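Type III secretion system effector HopBA1 (Pseudomonas syringae pv. aptata, PDB 5T09) acts as a type III virulence effector that is recognized by the Arabidopsis resistance protein RBA1, enhances RBA1 self-association and so triggers plant cell death. Local coordinates at residues A69-K73 with R132-Y136; V77-E83 with I135-D141. All coordinates share one frame; numbering follows the deposited sequence.

How the contacts relate
Contact 1 (69-73 with 132-136) and contact 2 (77-83 with 135-141) follow one another along the same two stretches of chain. Helix 60-74 runs into strand 77-82, and the loop after helix 117-132 runs into strand 136-141. Contact 1 is the partly buried entry to the strand pair; contact 2 is the buried pair itself. Their centres lie about 11 Å apart, and they share I135 and Y136. K73 of contact 1 forms a salt bridge with D78 of contact 2, NZ to OD1 2.8 Å, and L72 O probably accepts a hydrogen bond from V77 N at 3.0 Å. The potassium ion is bound by D200, P202 and M205, which belong to neither contact.

Contact 1: residues A69-K73 with R132-Y136; sequences AAKLK and RAGIY
A70 and A133 bring the last turn of helix 60-74 up against the loop that leaves helix 117-132, with their CA atoms 5.3 Å apart. The methyl of A133 faces the helix at A69 and A70. It meets A69 CB at 4.1 Å and lies equally near A70 N. K73 makes the one hydrogen bond across the contact. Its CG stands anti to the backbone N (chi1 178°), and a bend at chi2 lays the rest of the chain alongside the loop. K73 CG passes 3.3 Å from A133 O. K73 NZ then donates to G134 O at 2.9 Å, reaching it from above the carbonyl plane, 47° out of it. The same ammonium group forms a salt bridge with D78, so one cation joins the loop to the start of strand 77-82. Alongside the lysine chain, I135 CG1 packs against K73 CD at 3.9 Å, and I135 CD1 reaches A69 O at 3.8 Å. G134 has positive phi (94°) and ends helix 117-132 in a Schellman motif. This is a helix-to-strand turn at the edge of an alpha/beta fold, packed on the helix that precedes the neighbouring parallel strand.

Contact 2: residues V77-E83 with I135-D141; sequences VDHLAVE and IYVSGID
H79 to V82 pair in parallel register with Y136 to G139. Strands 77-82 and 136-141 approach to 4.6 Å between axes, and their directions differ by 30°. Five backbone hydrogen bonds alternate along the pair, from Y136 N to D78 O at one end to I140 N to V82 O at the other. The second bond, L80 N to Y136 O, is 2.8 Å long and nearly straight (173°).

H79, Y136, A81 and S138 share one face. H79 and Y136 point the same way, their ring planes 30° apart but slid so far that they barely overlap. With H79 CG anti to the backbone N, the imidazole lies along the neighbouring strand. Its edge meets Y136 O, 3.2 Å from CD2. NE2 hydrogen-bonds S138 OG at 2.9 Å, and either may donate. ND1 has a weak bond to S185, so the ring spans to both neighbouring strands. Y136 OH bonds E176 of helix 166-179, which covers this face. I140 reaches across to strand 77-82, with CG2 tight against A81 CB at 3.4 Å and CG1 and CD1 along V82 and E83.

On the other face L80, V82 and V137 pack against A130 and L127 of helix 117-132. I135 CG2 abuts L80 CB at 3.8 Å.

Two waters link E83 and D141: one joins E83 O to D141 OD2, the other E83 OE2 to the same OD2. E83 OE2 also forms a salt bridge with R162. E83 OE1 accepts from G190 N, and D141 OD1 from W169.

Strand 136-141 is outermost in the sheet. Helices 90-99, 101-112 and 117-132 link it to strand 77-82 in a beta-alpha-beta crossover of this EreA/ChaN-like parallel core.

Contact 1: residues A69-K73 with R132-Y136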
loop_
_atom_site.group_PDB
_atom_site.type_symbol
_atom_site.label_atom_id
_atom_site.label_comp_id
_atom_site.label_asym_id
_atom_site.label_seq_id
_atom_site.Cartn_x
_atom_site.Cartn_y
_atom_site.Cartn_z
ATOM N N ALA A 69 -9.808 -7.962 3.550
ATOM C CA ALA A 69 -10.668 -6.810 3.299
ATOM C C ALA A 69 -11.780 -6.701 4.337
ATOM O O ALA A 69 -11.871 -5.711 5.071
ATOM C CB ALA A 69 -11.253 -6.900 1.889
ATOM N N ALA A 70 -12.642 -7.716 4.407
ATOM C CA ALA A 70 -13.787 -7.656 5.311
ATOM C C ALA A 70 -13.340 -7.449 6.753
ATOM O O ALA A 70 -13.902 -6.620 7.478
ATOM C CB ALA A 70 -14.622 -8.931 5.179
ATOM N N LYS A 71 -12.324 -8.197 7.189
ATOM C CA LYS A 71 -11.847 -8.060 8.562
ATOM C C LYS A 71 -11.247 -6.681 8.805
ATOM O O LYS A 71 -11.416 -6.106 9.887
ATOM C CB LYS A 71 -10.825 -9.152 8.872
ATOM C CG LYS A 71 -11.433 -10.536 9.023
ATOM C CD LYS A 71 -10.376 -11.561 9.380
ATOM C CE LYS A 71 -10.944 -12.967 9.395
ATOM N NZ LYS A 71 -9.882 -13.976 9.658
ATOM N N LEU A 72 -10.539 -6.133 7.814
ATOM C CA LEU A 72 -10.001 -4.784 7.959
ATOM C C LEU A 72 -11.121 -3.766 8.131
ATOM O O LEU A 72 -11.036 -2.875 8.984
ATOM C CB LEU A 72 -9.133 -4.425 6.756
ATOM C CG LEU A 72 -7.762 -5.108 6.681
ATOM C CD1 LEU A 72 -7.124 -4.860 5.328
ATOM C CD2 LEU A 72 -6.846 -4.618 7.797
ATOM N N LYS A 73 -12.181 -3.881 7.327
ATOM C CA LYS A 73 -13.334 -3.001 7.490
ATOM C C LYS A 73 -13.881 -3.082 8.911
ATOM O O LYS A 73 -14.148 -2.056 9.547
ATOM C CB LYS A 73 -14.419 -3.367 6.476
ATOM C CG LYS A 73 -15.696 -2.546 6.598
ATOM C CD LYS A 73 -15.466 -1.093 6.220
ATOM C CE LYS A 73 -16.688 -0.247 6.530
ATOM N NZ LYS A 73 -16.520 1.163 6.086
ATOM N N ARG A 132 -16.111 -3.682 -2.325
ATOM C CA ARG A 132 -17.358 -4.345 -1.963
ATOM C C ARG A 132 -17.427 -4.695 -0.481
ATOM O O ARG A 132 -18.506 -5.057 0.001
ATOM C CB ARG A 132 -17.566 -5.601 -2.821
ATOM C CG ARG A 132 -16.481 -6.666 -2.725
ATOM C CD ARG A 132 -16.785 -7.847 -3.653
ATOM N NE ARG A 132 -16.932 -7.450 -5.057
ATOM C CZ ARG A 132 -16.037 -7.676 -6.021
ATOM N NH1 ARG A 132 -14.898 -8.309 -5.768
ATOM N NH2 ARG A 132 -16.288 -7.265 -7.258
ATOM N N ALA A 133 -16.321 -4.581 0.251
ATOM C CA ALA A 133 -16.344 -4.727 1.701
ATOM C C ALA A 133 -16.747 -3.445 2.418
ATOM O O ALA A 133 -16.798 -3.434 3.653
ATOM C CB ALA A 133 -14.970 -5.181 2.205
ATOM N N GLY A 134 -17.034 -2.374 1.683
ATOM C CA GLY A 134 -17.393 -1.107 2.282
ATOM C C GLY A 134 -16.244 -0.145 2.485
ATOM O O GLY A 134 -16.415 0.852 3.199
ATOM N N ILE A 135 -15.085 -0.407 1.888
ATOM C CA ILE A 135 -13.914 0.453 2.020
ATOM C C ILE A 135 -13.829 1.352 0.795
ATOM O O ILE A 135 -13.889 0.872 -0.344
ATOM C CB ILE A 135 -12.627 -0.376 2.184
ATOM C CG1 ILE A 135 -12.694 -1.219 3.462
ATOM C CG2 ILE A 135 -11.398 0.534 2.216
ATOM C CD1 ILE A 135 -11.559 -2.213 3.605
ATOM N N TYR A 136 -13.682 2.652 1.029
ATOM C CA TYR A 136 -13.486 3.612 -0.053
ATOM C C TYR A 136 -12.071 3.485 -0.608
ATOM O O TYR A 136 -11.090 3.668 0.122
ATOM C CB TYR A 136 -13.752 5.024 0.466
ATOM C CG TYR A 136 -13.446 6.143 -0.506
ATOM C CD1 TYR A 136 -13.700 6.007 -1.866
ATOM C CD2 TYR A 136 -12.924 7.350 -0.055
ATOM C CE1 TYR A 136 -13.422 7.038 -2.750
ATOM C CE2 TYR A 136 -12.649 8.385 -0.929
ATOM C CZ TYR A 136 -12.899 8.224 -2.274
ATOM O OH TYR A 136 -12.623 9.253 -3.143
#

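Contact 2: residues V77-E83 with I135-D141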
loop_
_atom_site.group_PDB
_atom_site.type_symbol
_atom_site.label_atom_id
_atom_site.label_comp_id
_atom_site.label_asym_id
_atom_site.label_seq_id
_atom_site.Cartn_x
_atom_site.Cartn_y
_atom_site.Cartn_z
ATOM N N VAL A 77 -11.094 0.081 9.345
ATOM C CA VAL A 77 -10.482 0.603 8.126
ATOM C C VAL A 77 -11.602 0.982 7.163
ATOM O O VAL A 77 -12.318 0.115 6.658
ATOM C CB VAL A 77 -9.528 -0.417 7.493
ATOM C CG1 VAL A 77 -8.921 0.138 6.203
ATOM C CG2 VAL A 77 -8.433 -0.802 8.478
ATOM N N ASP A 78 -11.755 2.282 6.910
ATOM C CA ASP A 78 -12.767 2.781 5.991
ATOM C C ASP A 78 -12.190 3.304 4.683
ATOM O O ASP A 78 -12.961 3.656 3.783
ATOM C CB ASP A 78 -13.576 3.902 6.660
ATOM C CG ASP A 78 -14.270 3.444 7.927
ATOM O OD1 ASP A 78 -14.816 2.322 7.936
ATOM O OD2 ASP A 78 -14.268 4.205 8.917
ATOM N N HIS A 79 -10.867 3.350 4.546
ATOM C CA HIS A 79 -10.242 4.006 3.407
ATOM C C HIS A 79 -8.978 3.257 3.019
ATOM O O HIS A 79 -8.155 2.934 3.882
ATOM C CB HIS A 79 -9.908 5.463 3.741
ATOM C CG HIS A 79 -9.297 6.217 2.603
ATOM N ND1 HIS A 79 -8.213 7.052 2.763
ATOM C CD2 HIS A 79 -9.624 6.270 1.290
ATOM C CE1 HIS A 79 -7.893 7.583 1.596
ATOM N NE2 HIS A 79 -8.733 7.124 0.685
ATOM N N LEU A 80 -8.832 2.990 1.722
ATOM C CA LEU A 80 -7.636 2.369 1.163
ATOM C C LEU A 80 -7.146 3.241 0.015
ATOM O O LEU A 80 -7.802 3.333 -1.028
ATOM C CB LEU A 80 -7.924 0.944 0.689
ATOM C CG LEU A 80 -6.801 0.240 -0.073
ATOM C CD1 LEU A 80 -5.579 0.035 0.810
ATOM C CD2 LEU A 80 -7.308 -1.084 -0.622
ATOM N N ALA A 81 -5.995 3.877 0.204
ATOM C CA ALA A 81 -5.422 4.797 -0.770
ATOM C C ALA A 81 -4.230 4.117 -1.431
ATOM O O ALA A 81 -3.305 3.672 -0.741
ATOM C CB ALA A 81 -5.009 6.099 -0.087
ATOM N N VAL A 82 -4.252 4.022 -2.763
ATOM C CA VAL A 82 -3.333 3.149 -3.486
ATOM C C VAL A 82 -2.557 3.935 -4.535
ATOM O O VAL A 82 -3.097 4.840 -5.185
ATOM C CB VAL A 82 -4.076 1.966 -4.139
ATOM C CG1 VAL A 82 -4.895 1.229 -3.092
ATOM C CG2 VAL A 82 -4.958 2.437 -5.297
ATOM N N GLU A 83 -1.287 3.559 -4.707
ATOM C CA GLU A 83 -0.435 4.149 -5.735
ATOM C C GLU A 83 -0.920 3.813 -7.139
ATOM O O GLU A 83 -0.643 4.558 -8.084
ATOM C CB GLU A 83 1.002 3.656 -5.561
ATOM C CG GLU A 83 1.949 4.064 -6.688
ATOM C CD GLU A 83 3.330 3.446 -6.565
ATOM O OE1 GLU A 83 3.504 2.508 -5.759
ATOM O OE2 GLU A 83 4.243 3.894 -7.292
ATOM N N ILE A 135 -15.085 -0.407 1.888
ATOM C CA ILE A 135 -13.914 0.453 2.020
ATOM C C ILE A 135 -13.829 1.352 0.795
ATOM O O ILE A 135 -13.889 0.872 -0.344
ATOM C CB ILE A 135 -12.627 -0.376 2.184
ATOM C CG1 ILE A 135 -12.694 -1.219 3.462
ATOM C CG2 ILE A 135 -11.398 0.534 2.216
ATOM C CD1 ILE A 135 -11.559 -2.213 3.605
ATOM N N TYR A 136 -13.682 2.652 1.029
ATOM C CA TYR A 136 -13.486 3.612 -0.053
ATOM C C TYR A 136 -12.071 3.485 -0.608
ATOM O O TYR A 136 -11.090 3.668 0.122
ATOM C CB TYR A 136 -13.752 5.024 0.466
ATOM C CG TYR A 136 -13.446 6.143 -0.506
ATOM C CD1 TYR A 136 -13.700 6.007 -1.866
ATOM C CD2 TYR A 136 -12.924 7.350 -0.055
ATOM C CE1 TYR A 136 -13.422 7.038 -2.750
ATOM C CE2 TYR A 136 -12.649 8.385 -0.929
ATOM C CZ TYR A 136 -12.899 8.224 -2.274
ATOM O OH TYR A 136 -12.623 9.253 -3.143
ATOM N N VAL A 137 -11.963 3.158 -1.896
ATOM C CA VAL A 137 -10.681 2.985 -2.570
ATOM C C VAL A 137 -10.428 4.216 -3.430
ATOM O O VAL A 137 -11.249 4.560 -4.286
ATOM C CB VAL A 137 -10.659 1.712 -3.433
ATOM C CG1 VAL A 137 -9.259 1.460 -3.972
ATOM C CG2 VAL A 137 -11.162 0.505 -2.648
ATOM N N SER A 138 -9.285 4.867 -3.227
ATOM C CA SER A 138 -8.946 6.059 -3.989
ATOM C C SER A 138 -7.484 5.997 -4.401
ATOM O O SER A 138 -6.709 5.169 -3.914
ATOM C CB SER A 138 -9.218 7.337 -3.184
ATOM O OG SER A 138 -8.285 7.467 -2.125
ATOM N N GLY A 139 -7.112 6.894 -5.309
ATOM C CA GLY A 139 -5.762 6.955 -5.838
ATOM C C GLY A 139 -4.944 8.059 -5.197
ATOM O O GLY A 139 -5.474 9.094 -4.795
ATOM N N ILE A 140 -3.635 7.823 -5.100
ATOM C CA ILE A 140 -2.706 8.798 -4.538
ATOM C C ILE A 140 -1.688 9.292 -5.548
ATOM O O ILE A 140 -0.999 10.287 -5.270
ATOM C CB ILE A 140 -1.964 8.227 -3.311
ATOM C CG1 ILE A 140 -1.063 7.064 -3.747
ATOM C CG2 ILE A 140 -2.963 7.807 -2.255
ATOM C CD1 ILE A 140 -0.303 6.393 -2.629
ATOM N N ASP A 141 -1.554 8.638 -6.696
ATOM C CA ASP A 141 -0.394 8.883 -7.532
ATOM C C ASP A 141 -0.567 10.154 -8.355
ATOM O O ASP A 141 -1.675 10.659 -8.557
ATOM C CB ASP A 141 -0.134 7.692 -8.456
ATOM C CG ASP A 141 1.305 7.628 -8.928
ATOM O OD1 ASP A 141 2.155 8.350 -8.359
ATOM O OD2 ASP A 141 1.590 6.846 -9.859
HETATM O O HOH W 1 -0.380 5.174 -10.638
HETATM O O HOH W 2 3.703 5.262 -9.431
#